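Local coordinates for protein aldehyde dehydrogenase (Anabaena variabilis, PDB 4H7N) that probably oxidises aldehydes to carboxylic acids with NAD+ as the electron acceptor, as other members of the aldehyde dehydrogenase family do, at residues F226-P238 with S438-R452. Residues are numbered along the deposited sequence; the frame is centred on the assembly and turned at random.
Sequences FIPAYLELGGKDP and SGLGGSRVGAAGLKR
The edge of the nucleotide-binding-type sheet, where the strand carrying the predicted active-site Glu232 pairs antiparallel with the short strand 439-440, forms this contact. Leu231 and Leu440 exchange two backbone hydrogen bonds, Leu231 N to Leu440 O being the straighter (168°), and Leu233 N extends the ladder to Ser438 O at 2.8 Å. Glycine suits position 439, since a CB there would run into Leu231 O. Beyond the strand, Ser438 OG donates to Gly234 O at 2.6 Å, in the carbonyl plane, and accepts from Gly391 N. On the Glu232 side of the sheet, Tyr230 CG stands anti to the backbone N (chi1 180°), which carries the ring out under Arg452, with Arg444 along its edge. Arg452 makes a cation-pi contact over one ring face, its CZ 4.6 Å from the centroid, with NH1 leading; Arg444 crosses the far end of the ring, its CG 3.5 Å from Tyr230 OH. Both arginines also salt-bridge Asp146. An alanine in place of Tyr230 is likely to leave Arg452 without its cation-pi partner and open a gap beside Arg444. Glu232 OE2 lies 3.5 Å from Arg444 NH1, well out of the guanidinium plane, a salt bridge of charge alone. A water links Tyr230 OH (2.7 Å) to Gly442 O. Such a strand pairing, bringing a late chain segment beside the glutamate-bearing strand, belongs to the aldehyde dehydrogenase fold.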
ATOM      1  N   PHE A 226       9.159  -8.741   3.022  1.00 25.08           N
ATOM      2  CA  PHE A 226       9.100  -7.285   3.221  1.00 24.93           C
ATOM      3  C   PHE A 226       9.085  -6.528   1.886  1.00 24.64           C
ATOM      4  O   PHE A 226       9.838  -5.564   1.691  1.00 26.23           O
ATOM      5  CB  PHE A 226      10.188  -6.776   4.161  1.00 24.34           C
ATOM      6  CG  PHE A 226       9.810  -5.518   4.887  1.00 24.80           C
ATOM      7  CD1 PHE A 226       8.946  -5.560   5.946  1.00 25.64           C
ATOM      8  CD2 PHE A 226      10.292  -4.286   4.482  1.00 24.59           C
ATOM      9  CE1 PHE A 226       8.619  -4.423   6.638  1.00 25.55           C
ATOM     10  CE2 PHE A 226       9.922  -3.138   5.140  1.00 25.37           C
ATOM     11  CZ  PHE A 226       9.073  -3.213   6.232  1.00 24.70           C
ATOM     12  N   ILE A 227       8.174  -6.941   1.006  1.00 23.08           N
ATOM     13  CA  ILE A 227       7.874  -6.193  -0.211  1.00 22.13           C
ATOM     14  C   ILE A 227       6.375  -5.853  -0.343  1.00 21.21           C
ATOM     15  O   ILE A 227       5.507  -6.531   0.200  1.00 22.31           O
ATOM     16  CB  ILE A 227       8.314  -6.967  -1.474  1.00 21.79           C
ATOM     17  CG1 ILE A 227       7.501  -8.244  -1.644  1.00 21.68           C
ATOM     18  CG2 ILE A 227       9.802  -7.282  -1.481  1.00 22.83           C
ATOM     19  CD1 ILE A 227       7.756  -8.965  -2.930  1.00 23.45           C
ATOM     20  N   PRO A 228       6.053  -4.794  -1.086  1.00 21.34           N
ATOM     21  CA  PRO A 228       4.680  -4.465  -1.365  1.00 22.84           C
ATOM     22  C   PRO A 228       3.999  -5.543  -2.186  1.00 23.12           C
ATOM     23  O   PRO A 228       4.616  -6.139  -3.088  1.00 21.26           O
ATOM     24  CB  PRO A 228       4.773  -3.211  -2.218  1.00 24.26           C
ATOM     25  CG  PRO A 228       6.160  -2.701  -2.031  1.00 25.26           C
ATOM     26  CD  PRO A 228       6.986  -3.898  -1.762  1.00 22.80           C
ATOM     27  N   ALA A 229       2.732  -5.758  -1.881  1.00 22.69           N
ATOM     28  CA  ALA A 229       1.883  -6.638  -2.673  1.00 23.83           C
ATOM     29  C   ALA A 229       0.605  -5.932  -3.106  1.00 22.61           C
ATOM     30  O   ALA A 229      -0.133  -5.372  -2.273  1.00 22.76           O
ATOM     31  CB  ALA A 229       1.548  -7.879  -1.852  1.00 22.98           C
ATOM     32  N   TYR A 230       0.318  -6.003  -4.401  1.00 22.75           N
ATOM     33  CA  TYR A 230      -0.971  -5.622  -4.933  1.00 22.30           C
ATOM     34  C   TYR A 230      -1.737  -6.892  -5.231  1.00 21.92           C
ATOM     35  O   TYR A 230      -1.288  -7.759  -6.001  1.00 21.31           O
ATOM     36  CB  TYR A 230      -0.894  -4.721  -6.169  1.00 23.85           C
ATOM     37  CG  TYR A 230      -2.299  -4.368  -6.673  1.00 26.54           C
ATOM     38  CD1 TYR A 230      -2.999  -3.281  -6.142  1.00 30.60           C
ATOM     39  CD2 TYR A 230      -2.918  -5.097  -7.660  1.00 27.88           C
ATOM     40  CE1 TYR A 230      -4.299  -2.989  -6.548  1.00 31.02           C
ATOM     41  CE2 TYR A 230      -4.217  -4.818  -8.049  1.00 30.26           C
ATOM     42  CZ  TYR A 230      -4.890  -3.754  -7.500  1.00 34.02           C
ATOM     43  OH  TYR A 230      -6.175  -3.423  -7.888  1.00 41.77           O
ATOM     44  N   LEU A 231      -2.918  -6.991  -4.649  1.00 21.88           N
ATOM     45  CA  LEU A 231      -3.713  -8.200  -4.705  1.00 24.09           C
ATOM     46  C   LEU A 231      -5.151  -7.921  -5.167  1.00 26.41           C
ATOM     47  O   LEU A 231      -5.858  -7.072  -4.582  1.00 26.10           O
ATOM     48  CB  LEU A 231      -3.811  -8.855  -3.331  1.00 25.93           C
ATOM     49  CG  LEU A 231      -2.510  -9.050  -2.594  1.00 26.59           C
ATOM     50  CD1 LEU A 231      -2.827  -9.480  -1.185  1.00 30.83           C
ATOM     51  CD2 LEU A 231      -1.663 -10.083  -3.283  1.00 26.33           C
ATOM     52  N   GLU A 232      -5.608  -8.709  -6.126  1.00 25.88           N
ATOM     53  CA  GLU A 232      -7.011  -8.642  -6.570  1.00 31.07           C
ATOM     54  C   GLU A 232      -7.536 -10.058  -6.616  1.00 32.64           C
ATOM     55  O   GLU A 232      -7.049 -10.882  -7.391  1.00 30.32           O
ATOM     56  CB  GLU A 232      -7.116  -7.928  -7.900  1.00 36.53           C
ATOM     57  CG  GLU A 232      -8.514  -7.373  -8.153  1.00 44.90           C
ATOM     58  CD  GLU A 232      -8.509  -5.976  -8.767  1.00 54.31           C
ATOM     59  OE1 GLU A 232      -7.804  -5.040  -8.277  1.00 56.69           O
ATOM     60  OE2 GLU A 232      -9.264  -5.821  -9.734  1.00 60.89           O
ATOM     61  N   LEU A 233      -8.442 -10.378  -5.689  1.00 30.42           N
ATOM     62  CA  LEU A 233      -8.704 -11.777  -5.310  1.00 30.49           C
ATOM     63  C   LEU A 233     -10.126 -12.264  -5.558  1.00 31.84           C
ATOM     64  O   LEU A 233     -10.591 -13.198  -4.932  1.00 36.64           O
ATOM     65  CB  LEU A 233      -8.377 -12.011  -3.844  1.00 30.64           C
ATOM     66  CG  LEU A 233      -6.992 -11.581  -3.377  1.00 29.91           C
ATOM     67  CD1 LEU A 233      -6.735 -12.092  -1.977  1.00 30.05           C
ATOM     68  CD2 LEU A 233      -5.942 -12.088  -4.377  1.00 30.93           C
ATOM     69  N   GLY A 234     -10.826 -11.659  -6.478  1.00 31.75           N
ATOM     70  CA  GLY A 234     -12.101 -12.225  -6.832  1.00 32.64           C
ATOM     71  C   GLY A 234     -13.218 -11.508  -6.108  1.00 31.02           C
ATOM     72  O   GLY A 234     -13.021 -10.539  -5.349  1.00 28.96           O
ATOM     73  N   GLY A 235     -14.405 -11.952  -6.444  1.00 29.51           N
ATOM     74  CA  GLY A 235     -15.607 -11.272  -6.101  1.00 29.50           C
ATOM     75  C   GLY A 235     -16.815 -12.195  -6.129  1.00 28.34           C
ATOM     76  O   GLY A 235     -16.781 -13.286  -6.703  1.00 25.67           O
ATOM     77  N   LYS A 236     -17.874 -11.720  -5.495  1.00 26.70           N
ATOM     78  CA  LYS A 236     -19.191 -12.294  -5.635  1.00 26.97           C
ATOM     79  C   LYS A 236     -20.157 -11.124  -5.862  1.00 26.44           C
ATOM     80  O   LYS A 236     -21.031 -10.782  -5.028  1.00 25.56           O
ATOM     81  CB  LYS A 236     -19.530 -13.102  -4.374  1.00 27.31           C
ATOM     82  CG  LYS A 236     -20.711 -14.020  -4.526  1.00 28.87           C
ATOM     83  CD  LYS A 236     -20.345 -15.331  -5.168  1.00 29.23           C
ATOM     84  CE  LYS A 236     -21.560 -16.261  -5.317  1.00 28.65           C
ATOM     85  NZ  LYS A 236     -21.295 -17.297  -6.339  1.00 29.25           N
ATOM     86  N   ASP A 237     -19.983 -10.472  -6.993  1.00 25.37           N
ATOM     87  CA  ASP A 237     -20.647  -9.203  -7.192  1.00 25.43           C
ATOM     88  C   ASP A 237     -22.184  -9.335  -7.265  1.00 24.16           C
ATOM     89  O   ASP A 237     -22.698 -10.155  -8.037  1.00 23.56           O
ATOM     90  CB  ASP A 237     -20.120  -8.500  -8.425  1.00 25.05           C
ATOM     91  CG  ASP A 237     -18.644  -8.010  -8.294  1.00 28.68           C
ATOM     92  OD1 ASP A 237     -17.894  -8.249  -7.269  1.00 26.19           O
ATOM     93  OD2 ASP A 237     -18.201  -7.373  -9.301  1.00 27.46           O
ATOM     94  N   PRO A 238     -22.916  -8.577  -6.417  1.00 23.50           N
ATOM     95  CA  PRO A 238     -24.380  -8.571  -6.475  1.00 23.80           C
ATOM     96  C   PRO A 238     -24.963  -7.490  -7.386  1.00 23.39           C
ATOM     97  O   PRO A 238     -24.364  -6.428  -7.551  1.00 24.24           O
ATOM     98  CB  PRO A 238     -24.751  -8.300  -5.079  1.00 23.72           C
ATOM     99  CG  PRO A 238     -23.654  -7.415  -4.566  1.00 24.84           C
ATOM    100  CD  PRO A 238     -22.414  -7.810  -5.297  1.00 22.82           C
ATOM    101  N   SER A 438     -11.521  -9.102  -1.112  1.00 21.99           N
ATOM    102  CA  SER A 438     -11.378  -8.972  -2.560  1.00 22.64           C
ATOM    103  C   SER A 438     -10.052  -8.358  -2.977  1.00 24.01           C
ATOM    104  O   SER A 438      -9.702  -8.425  -4.149  1.00 25.41           O
ATOM    105  CB  SER A 438     -12.524  -8.187  -3.117  1.00 21.85           C
ATOM    106  OG  SER A 438     -13.637  -9.059  -3.240  1.00 20.90           O
ATOM    107  N   GLY A 439      -9.348  -7.712  -2.046  1.00 24.78           N
ATOM    108  CA  GLY A 439      -8.039  -7.188  -2.354  1.00 26.55           C
ATOM    109  C   GLY A 439      -7.403  -6.271  -1.339  1.00 23.92           C
ATOM    110  O   GLY A 439      -8.017  -5.934  -0.320  1.00 24.82           O
ATOM    111  N   LEU A 440      -6.155  -5.948  -1.628  1.00 24.23           N
ATOM    112  CA  LEU A 440      -5.344  -4.966  -0.887  1.00 24.97           C
ATOM    113  C   LEU A 440      -4.369  -4.315  -1.846  1.00 25.04           C
ATOM    114  O   LEU A 440      -4.008  -4.906  -2.837  1.00 23.33           O
ATOM    115  CB  LEU A 440      -4.478  -5.645   0.166  1.00 26.10           C
ATOM    116  CG  LEU A 440      -5.099  -6.219   1.415  1.00 28.37           C
ATOM    117  CD1 LEU A 440      -4.060  -6.967   2.233  1.00 27.91           C
ATOM    118  CD2 LEU A 440      -5.781  -5.164   2.243  1.00 27.80           C
ATOM    119  N   GLY A 441      -3.858  -3.143  -1.467  1.00 24.01           N
ATOM    120  CA  GLY A 441      -2.771  -2.476  -2.149  1.00 26.42           C
ATOM    121  C   GLY A 441      -3.175  -1.257  -2.981  1.00 28.17           C
ATOM    122  O   GLY A 441      -2.381  -0.785  -3.798  1.00 30.28           O
ATOM    123  N   GLY A 442      -4.397  -0.761  -2.811  1.00 27.27           N
ATOM    124  CA  GLY A 442      -4.803   0.460  -3.502  1.00 29.28           C
ATOM    125  C   GLY A 442      -5.543   0.180  -4.827  1.00 28.49           C
ATOM    126  O   GLY A 442      -6.355  -0.718  -4.923  1.00 28.29           O
ATOM    127  N   SER A 443      -5.294   1.006  -5.809  1.00 29.24           N
ATOM    128  CA  SER A 443      -6.067   0.972  -7.051  1.00 32.41           C
ATOM    129  C   SER A 443      -5.113   0.763  -8.221  1.00 33.16           C
ATOM    130  O   SER A 443      -4.000   1.298  -8.193  1.00 33.28           O
ATOM    131  CB  SER A 443      -6.824   2.304  -7.226  1.00 32.69           C
ATOM    132  OG  SER A 443      -7.701   2.159  -8.318  1.00 33.13           O
ATOM    133  N   ARG A 444      -5.536  -0.000  -9.221  1.00 35.70           N
ATOM    134  CA  ARG A 444      -4.751  -0.159 -10.469  1.00 39.88           C
ATOM    135  C   ARG A 444      -5.290   0.728 -11.545  1.00 42.27           C
ATOM    136  O   ARG A 444      -4.841   0.695 -12.672  1.00 43.29           O
ATOM    137  CB  ARG A 444      -4.672  -1.613 -10.947  1.00 40.12           C
ATOM    138  CG  ARG A 444      -5.974  -2.282 -11.207  1.00 41.25           C
ATOM    139  CD  ARG A 444      -5.783  -3.505 -12.070  1.00 44.14           C
ATOM    140  NE  ARG A 444      -4.898  -4.550 -11.547  1.00 43.65           N
ATOM    141  CZ  ARG A 444      -5.238  -5.836 -11.434  1.00 44.34           C
ATOM    142  NH1 ARG A 444      -6.460  -6.249 -11.740  1.00 50.00           N
ATOM    143  NH2 ARG A 444      -4.357  -6.733 -11.031  1.00 43.67           N
ATOM    144  N   VAL A 445      -6.219   1.589 -11.175  1.00 43.73           N
ATOM    145  CA  VAL A 445      -6.873   2.458 -12.123  1.00 47.02           C
ATOM    146  C   VAL A 445      -6.376   3.869 -11.916  1.00 47.25           C
ATOM    147  O   VAL A 445      -6.101   4.301 -10.804  1.00 53.77           O
ATOM    148  CB  VAL A 445      -8.417   2.308 -12.029  1.00 52.20           C
ATOM    149  CG1 VAL A 445      -9.127   3.524 -12.601  1.00 56.79           C
ATOM    150  CG2 VAL A 445      -8.847   1.035 -12.770  1.00 55.90           C
ATOM    151  N   GLY A 446      -6.182   4.558 -13.021  1.00 46.71           N
ATOM    152  CA  GLY A 446      -5.824   5.968 -13.005  1.00 51.12           C
ATOM    153  C   GLY A 446      -4.409   6.245 -12.605  1.00 49.94           C
ATOM    154  O   GLY A 446      -3.546   5.401 -12.725  1.00 56.97           O
ATOM    155  N   ALA A 447      -4.186   7.456 -12.126  1.00 48.52           N
ATOM    156  CA  ALA A 447      -2.920   7.874 -11.552  1.00 46.62           C
ATOM    157  C   ALA A 447      -2.357   6.834 -10.641  1.00 45.70           C
ATOM    158  O   ALA A 447      -1.320   6.302 -10.933  1.00 43.54           O
ATOM    159  CB  ALA A 447      -3.074   9.182 -10.784  1.00 45.97           C
ATOM    160  N   ALA A 448      -3.038   6.566  -9.526  1.00 47.38           N
ATOM    161  CA  ALA A 448      -2.523   5.671  -8.469  1.00 45.70           C
ATOM    162  C   ALA A 448      -2.098   4.299  -8.985  1.00 40.99           C
ATOM    163  O   ALA A 448      -1.229   3.659  -8.414  1.00 43.00           O
ATOM    164  CB  ALA A 448      -3.561   5.514  -7.367  1.00 52.62           C
ATOM    165  N   GLY A 449      -2.692   3.876 -10.099  1.00 35.13           N
ATOM    166  CA  GLY A 449      -2.347   2.673 -10.780  1.00 35.51           C
ATOM    167  C   GLY A 449      -0.937   2.663 -11.384  1.00 36.97           C
ATOM    168  O   GLY A 449      -0.379   1.574 -11.644  1.00 37.70           O
ATOM    169  N   LEU A 450      -0.360   3.848 -11.621  1.00 29.92           N
ATOM    170  CA  LEU A 450       1.007   3.907 -12.051  1.00 29.23           C
ATOM    171  C   LEU A 450       1.882   4.272 -10.873  1.00 30.65           C
ATOM    172  O   LEU A 450       2.951   3.753 -10.720  1.00 25.81           O
ATOM    173  CB  LEU A 450       1.193   4.881 -13.200  1.00 31.40           C
ATOM    174  CG  LEU A 450       2.593   4.739 -13.754  1.00 31.16           C
ATOM    175  CD1 LEU A 450       2.520   4.645 -15.234  1.00 35.55           C
ATOM    176  CD2 LEU A 450       3.407   5.920 -13.291  1.00 34.33           C
ATOM    177  N   LYS A 451       1.398   5.156 -10.008  1.00 33.19           N
ATOM    178  CA  LYS A 451       2.212   5.611  -8.910  1.00 34.95           C
ATOM    179  C   LYS A 451       2.526   4.575  -7.860  1.00 31.74           C
ATOM    180  O   LYS A 451       3.539   4.643  -7.184  1.00 30.26           O
ATOM    181  CB  LYS A 451       1.584   6.851  -8.313  1.00 42.52           C
ATOM    182  CG  LYS A 451       1.629   8.007  -9.311  1.00 48.17           C
ATOM    183  CD  LYS A 451       1.081   9.307  -8.726  1.00 57.39           C
ATOM    184  CE  LYS A 451       2.206  10.154  -8.136  1.00 63.43           C
ATOM    185  NZ  LYS A 451       3.113  10.629  -9.221  1.00 62.86           N
ATOM    186  N   ARG A 452       1.724   3.542  -7.752  1.00 28.90           N
ATOM    187  CA  ARG A 452       2.111   2.469  -6.881  1.00 28.16           C
ATOM    188  C   ARG A 452       3.492   1.861  -7.172  1.00 26.45           C
ATOM    189  O   ARG A 452       4.090   1.233  -6.274  1.00 24.64           O
ATOM    190  CB  ARG A 452       0.995   1.441  -6.789  1.00 32.47           C
ATOM    191  CG  ARG A 452       0.832   0.580  -7.962  1.00 31.87           C
ATOM    192  CD  ARG A 452      -0.556  -0.125  -7.956  1.00 31.63           C
ATOM    193  NE  ARG A 452      -0.838  -0.302  -9.369  1.00 29.59           N
ATOM    194  CZ  ARG A 452      -1.177  -1.427 -10.003  1.00 33.47           C
ATOM    195  NH1 ARG A 452      -1.341  -2.571  -9.372  1.00 31.24           N
ATOM    196  NH2 ARG A 452      -1.401  -1.376 -11.310  1.00 34.05           N
TER
HETATM  197  O   HOH W   1      -8.198  -1.985  -6.796  1.00 41.69           O